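Long-range contacts in cellulose-binding protein (Saccharophagus degradans, PDB 2YHG), which is of uncertain function but may hydrolyse glycosidic bonds, here as the fragment that carries the nucleoside hydrolase-like region of a larger cellulose-binding protein: residues E60-T65 / A104-I109; S273-V278 / T298-S303. All blocks are in the same frame, centred on the assembly; numbering follows the deposited sequence.

Contact 1. Residues E60-T65 / A104-I109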
# COMPACT_ATOMS: atom_id res chain seq x y z
N GLU A 60 -4.80 -0.18 11.42
CA GLU A 60 -5.89 -0.59 12.31
C GLU A 60 -5.83 -2.05 12.73
O GLU A 60 -6.60 -2.49 13.56
CB GLU A 60 -7.25 -0.25 11.70
CG GLU A 60 -7.44 1.23 11.58
CD GLU A 60 -8.80 1.67 11.06
OE1 GLU A 60 -9.76 0.91 11.15
OE2 GLU A 60 -8.94 2.88 10.67
N GLY A 61 -4.87 -2.82 12.22
CA GLY A 61 -4.68 -4.18 12.69
C GLY A 61 -3.38 -4.77 12.22
O GLY A 61 -2.97 -4.53 11.10
N ILE A 62 -2.76 -5.56 13.09
CA ILE A 62 -1.62 -6.38 12.76
C ILE A 62 -1.96 -7.78 13.23
O ILE A 62 -1.93 -8.06 14.42
CB ILE A 62 -0.30 -5.89 13.41
CG1 ILE A 62 -0.03 -4.41 13.13
CG2 ILE A 62 0.85 -6.80 12.97
CD1 ILE A 62 1.03 -3.81 14.02
N ILE A 63 -2.38 -8.63 12.29
CA ILE A 63 -3.02 -9.88 12.63
C ILE A 63 -2.15 -11.06 12.23
O ILE A 63 -1.82 -11.21 11.07
CB ILE A 63 -4.39 -9.98 11.89
CG1 ILE A 63 -5.35 -8.90 12.41
CG2 ILE A 63 -4.99 -11.37 12.06
CD1 ILE A 63 -6.59 -8.70 11.57
N THR A 64 -1.76 -11.88 13.20
CA THR A 64 -0.95 -13.05 12.95
C THR A 64 -1.84 -14.23 12.58
O THR A 64 -2.77 -14.58 13.31
CB THR A 64 -0.12 -13.39 14.21
OG1 THR A 64 0.86 -12.37 14.43
CG2 THR A 64 0.60 -14.73 14.07
N THR A 65 -1.54 -14.88 11.45
CA THR A 65 -2.39 -15.92 10.90
C THR A 65 -1.55 -16.87 10.04
O THR A 65 -0.34 -17.04 10.26
CB THR A 65 -3.59 -15.28 10.16
OG1 THR A 65 -4.56 -16.25 9.77
CG2 THR A 65 -3.18 -14.46 8.99
N ALA A 104 1.46 1.81 22.63
CA ALA A 104 0.32 1.22 23.29
C ALA A 104 -0.80 0.92 22.29
O ALA A 104 -1.49 -0.10 22.41
CB ALA A 104 -0.19 2.13 24.43
N TYR A 105 -1.05 1.84 21.38
CA TYR A 105 -2.07 1.60 20.37
C TYR A 105 -1.73 0.38 19.51
O TYR A 105 -2.57 -0.48 19.27
CB TYR A 105 -2.29 2.83 19.51
CG TYR A 105 -3.20 2.54 18.35
CD1 TYR A 105 -4.54 2.29 18.54
CD2 TYR A 105 -2.68 2.38 17.08
CE1 TYR A 105 -5.35 1.94 17.47
CE2 TYR A 105 -3.48 2.04 15.99
CZ TYR A 105 -4.80 1.80 16.20
OH TYR A 105 -5.60 1.51 15.12
N LEU A 106 -0.48 0.28 19.08
CA LEU A 106 -0.09 -0.86 18.25
C LEU A 106 -0.22 -2.16 19.01
O LEU A 106 -0.68 -3.15 18.46
CB LEU A 106 1.32 -0.71 17.73
CG LEU A 106 1.52 0.41 16.72
CD1 LEU A 106 2.95 0.41 16.22
CD2 LEU A 106 0.55 0.35 15.54
N ASP A 107 0.13 -2.15 20.30
CA ASP A 107 -0.06 -3.34 21.10
C ASP A 107 -1.53 -3.77 21.08
O ASP A 107 -1.84 -4.96 21.05
CB ASP A 107 0.36 -3.09 22.55
CG ASP A 107 1.85 -2.85 22.73
OD1 ASP A 107 2.66 -3.21 21.85
OD2 ASP A 107 2.21 -2.22 23.77
N SER A 108 -2.45 -2.79 21.13
CA SER A 108 -3.86 -3.10 21.20
C SER A 108 -4.45 -3.73 19.94
O SER A 108 -5.49 -4.33 20.00
CB SER A 108 -4.66 -1.84 21.57
OG SER A 108 -4.89 -0.99 20.47
N ILE A 109 -3.77 -3.56 18.82
CA ILE A 109 -4.22 -4.08 17.52
C ILE A 109 -3.33 -5.23 17.01
O ILE A 109 -3.50 -5.69 15.88
CB ILE A 109 -4.36 -2.97 16.47
CG1 ILE A 109 -3.02 -2.28 16.19
CG2 ILE A 109 -5.42 -1.98 16.90
CD1 ILE A 109 -2.97 -1.50 14.87
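Ile109 lies over one face of the peptide joining Glu60 to Gly61, with both of its methyls on the same side. CD1 sits above the amide part, 3.5 Å from Gly61 N, while CG2 rests near the carbonyl end, 3.6 Å from Glu60 O. The first torsion explains this: CG1 is placed between the backbone N and the carbonyl carbon (chi1 62°), which lays CD1 and CG2 along the O-to-N line of that peptide, across the run of the strand. The main chain of Ile109 then takes over. Ile62 N donates to Ile109 O at 2.9 Å, with a nearly straight N-H (172°) that approaches tilted out of the carbonyl plane.

At the other end, Tyr105 crosses Glu60, and its OH comes within 3.5 Å of Glu60 CA. That hydroxyl is hydrogen-bonded to Leu59 O, so it is satisfied by the strand itself. The Glu60 carboxylate is turned 80° from the phenol ring and goes elsewhere, to a salt bridge with Arg30. On the far side of Ile109 from the tyrosine, apolar contact is light: Ile62 CD1 stands 4.5 Å from Leu106 CD2, and Leu106 packs in turn on Leu83 and Tyr86 of helix 77-93.

Further out, Ser108 OG bonds back to Tyr105 O, 2.7 Å away, at the last turn of helix 103-108. The chain leaves that turn into strand 110-112, where Val111 makes a backbone hydrogen bond to Ile62. Strands 58-64 and 110-112 are thus parallel neighbours linked by a beta-alpha-beta crossover, at one edge of a six-stranded sheet whose 3-2-1-4-5-6 order is Rossmann-like. The chemistry is that of a strand being started: the Ile62-Ile109 bond begins the pairing that Val111 continues, methyls lie over the adjoining peptide, and the tyrosine hydroxyl ties helix to strand through a main-chain oxygen.

Contact 2. Residues S273-V278 / T298-S303; sequences SKQAGV and TENGES
The side-chain amide of Gln275 carries the Thr298 methyl on one face: CG2 stands almost directly above CD, at 3.4 Å. At the NE2 end of the amide, two waters each accept an N-H, both at 2.9 Å from Gln275 NE2. Water 1 passes the link on to Thr298 O, and water 3 to Glu299 O. The latter carbonyl is itself 3.3 Å from Gln275 NE2, but the angle is too poor for a direct bond, so water 3 does the bridging. On Thr298, OG1 is anti to the backbone N (chi1 -166°) and turns to Arg206 O, which leaves the methyl to face Gln275. Val278 CG2 meets that same methyl tip to tip at 3.9 Å.

Ser273 OG shares water 1 and also holds water 2, which accepts from Asn300 ND2. The segments belong to the two-stranded antiparallel sheet of 273-276 and 295-298 and the loop that follows it; Gln275 pairs through the backbone with Met296. The loop runs on to Ser303, a residue of a magnesium site. Polar bonding of side chains between the two segments is thus relayed by water, around one methyl seated on an amide face.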
# COMPACT_ATOMS: atom_id res chain seq x y z
N SER A 273 -6.80 -4.39 -15.22
CA SER A 273 -7.97 -5.19 -15.50
C SER A 273 -8.06 -6.31 -14.54
O SER A 273 -7.07 -6.69 -13.89
CB SER A 273 -7.92 -5.76 -16.92
OG SER A 273 -6.82 -6.63 -17.07
N LYS A 274 -9.26 -6.87 -14.43
CA LYS A 274 -9.45 -8.16 -13.80
C LYS A 274 -9.11 -9.25 -14.81
O LYS A 274 -9.41 -9.13 -15.99
CB LYS A 274 -10.90 -8.35 -13.37
CG LYS A 274 -11.41 -7.36 -12.38
CD LYS A 274 -12.82 -7.66 -11.95
CE LYS A 274 -13.49 -6.47 -11.27
NZ LYS A 274 -14.94 -6.68 -11.17
N GLN A 275 -8.50 -10.31 -14.31
CA GLN A 275 -8.23 -11.49 -15.08
C GLN A 275 -8.94 -12.68 -14.49
O GLN A 275 -9.24 -12.70 -13.29
CB GLN A 275 -6.72 -11.79 -15.17
CG GLN A 275 -5.90 -10.66 -15.76
CD GLN A 275 -4.48 -11.06 -16.01
OE1 GLN A 275 -4.16 -12.25 -16.03
NE2 GLN A 275 -3.62 -10.07 -16.22
N ALA A 276 -9.21 -13.68 -15.33
CA ALA A 276 -9.89 -14.89 -14.90
C ALA A 276 -8.89 -15.93 -14.40
O ALA A 276 -7.83 -16.15 -14.99
CB ALA A 276 -10.69 -15.50 -16.07
N GLY A 277 -9.24 -16.61 -13.32
CA GLY A 277 -8.52 -17.77 -12.88
C GLY A 277 -7.10 -17.53 -12.44
O GLY A 277 -6.25 -18.40 -12.55
N VAL A 278 -6.83 -16.37 -11.85
CA VAL A 278 -5.47 -16.02 -11.40
C VAL A 278 -5.08 -17.03 -10.31
O VAL A 278 -5.72 -17.09 -9.25
CB VAL A 278 -5.37 -14.60 -10.87
CG1 VAL A 278 -3.97 -14.31 -10.39
CG2 VAL A 278 -5.75 -13.59 -11.94
N THR A 298 -5.15 -7.92 -11.22
CA THR A 298 -3.78 -8.33 -11.14
C THR A 298 -3.01 -7.49 -12.16
O THR A 298 -3.59 -6.80 -12.99
CB THR A 298 -3.63 -9.85 -11.34
OG1 THR A 298 -2.32 -10.28 -10.93
CG2 THR A 298 -3.90 -10.25 -12.78
N GLU A 299 -1.70 -7.53 -12.11
CA GLU A 299 -0.89 -6.74 -13.02
C GLU A 299 -1.02 -7.26 -14.44
O GLU A 299 -1.25 -8.45 -14.69
CB GLU A 299 0.60 -6.80 -12.61
CG GLU A 299 0.89 -6.37 -11.18
CD GLU A 299 0.93 -7.53 -10.18
OE1 GLU A 299 0.27 -8.58 -10.39
OE2 GLU A 299 1.64 -7.40 -9.16
N ASN A 300 -0.78 -6.37 -15.39
CA ASN A 300 -0.50 -6.78 -16.75
C ASN A 300 0.78 -6.09 -17.14
O ASN A 300 0.81 -5.16 -17.92
CB ASN A 300 -1.66 -6.46 -17.68
CG ASN A 300 -1.56 -7.21 -18.99
OD1 ASN A 300 -0.60 -7.92 -19.24
ND2 ASN A 300 -2.54 -7.01 -19.86
N GLY A 301 1.86 -6.53 -16.52
CA GLY A 301 3.15 -5.84 -16.58
C GLY A 301 3.66 -5.45 -15.20
O GLY A 301 2.97 -4.80 -14.43
N GLU A 302 4.92 -5.80 -14.93
CA GLU A 302 5.57 -5.39 -13.71
C GLU A 302 5.50 -3.86 -13.59
O GLU A 302 5.69 -3.14 -14.57
CB GLU A 302 7.00 -5.93 -13.71
CG GLU A 302 7.71 -5.81 -12.37
CD GLU A 302 8.15 -4.39 -12.00
OE1 GLU A 302 8.46 -3.60 -12.90
OE2 GLU A 302 8.16 -4.08 -10.79
N SER A 303 5.28 -3.37 -12.39
CA SER A 303 4.86 -1.99 -12.21
C SER A 303 5.26 -1.38 -10.89
O SER A 303 4.70 -0.37 -10.47
CB SER A 303 3.36 -1.86 -12.53
OG SER A 303 2.60 -2.82 -11.83
O HOH W 1 -4.45 -7.31 -15.67
O HOH W 2 -5.14 -5.48 -19.25
O HOH W 3 -0.80 -10.66 -16.76

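Contact 1 is largely buried and contact 2 only partly so; they lie on opposite sides of the chain's centre, about 31 Å apart between centres, and share no helix or strand. Residues 60-65 lie in the main parallel sheet and 104-109 are the helix end leading into its edge strand, whereas 273-278 and 298-303 belong to a separate two-stranded antiparallel sheet and the loop after it. At the edge of the large sheet, a direct main-chain bond and aliphatic packing do the joining; beside the small sheet, ordered waters take the place of such bonds. Segment 298-303 ends in a magnesium-site residue, whereas the calcium ion lies about 12 Å from the Ile62 side chain.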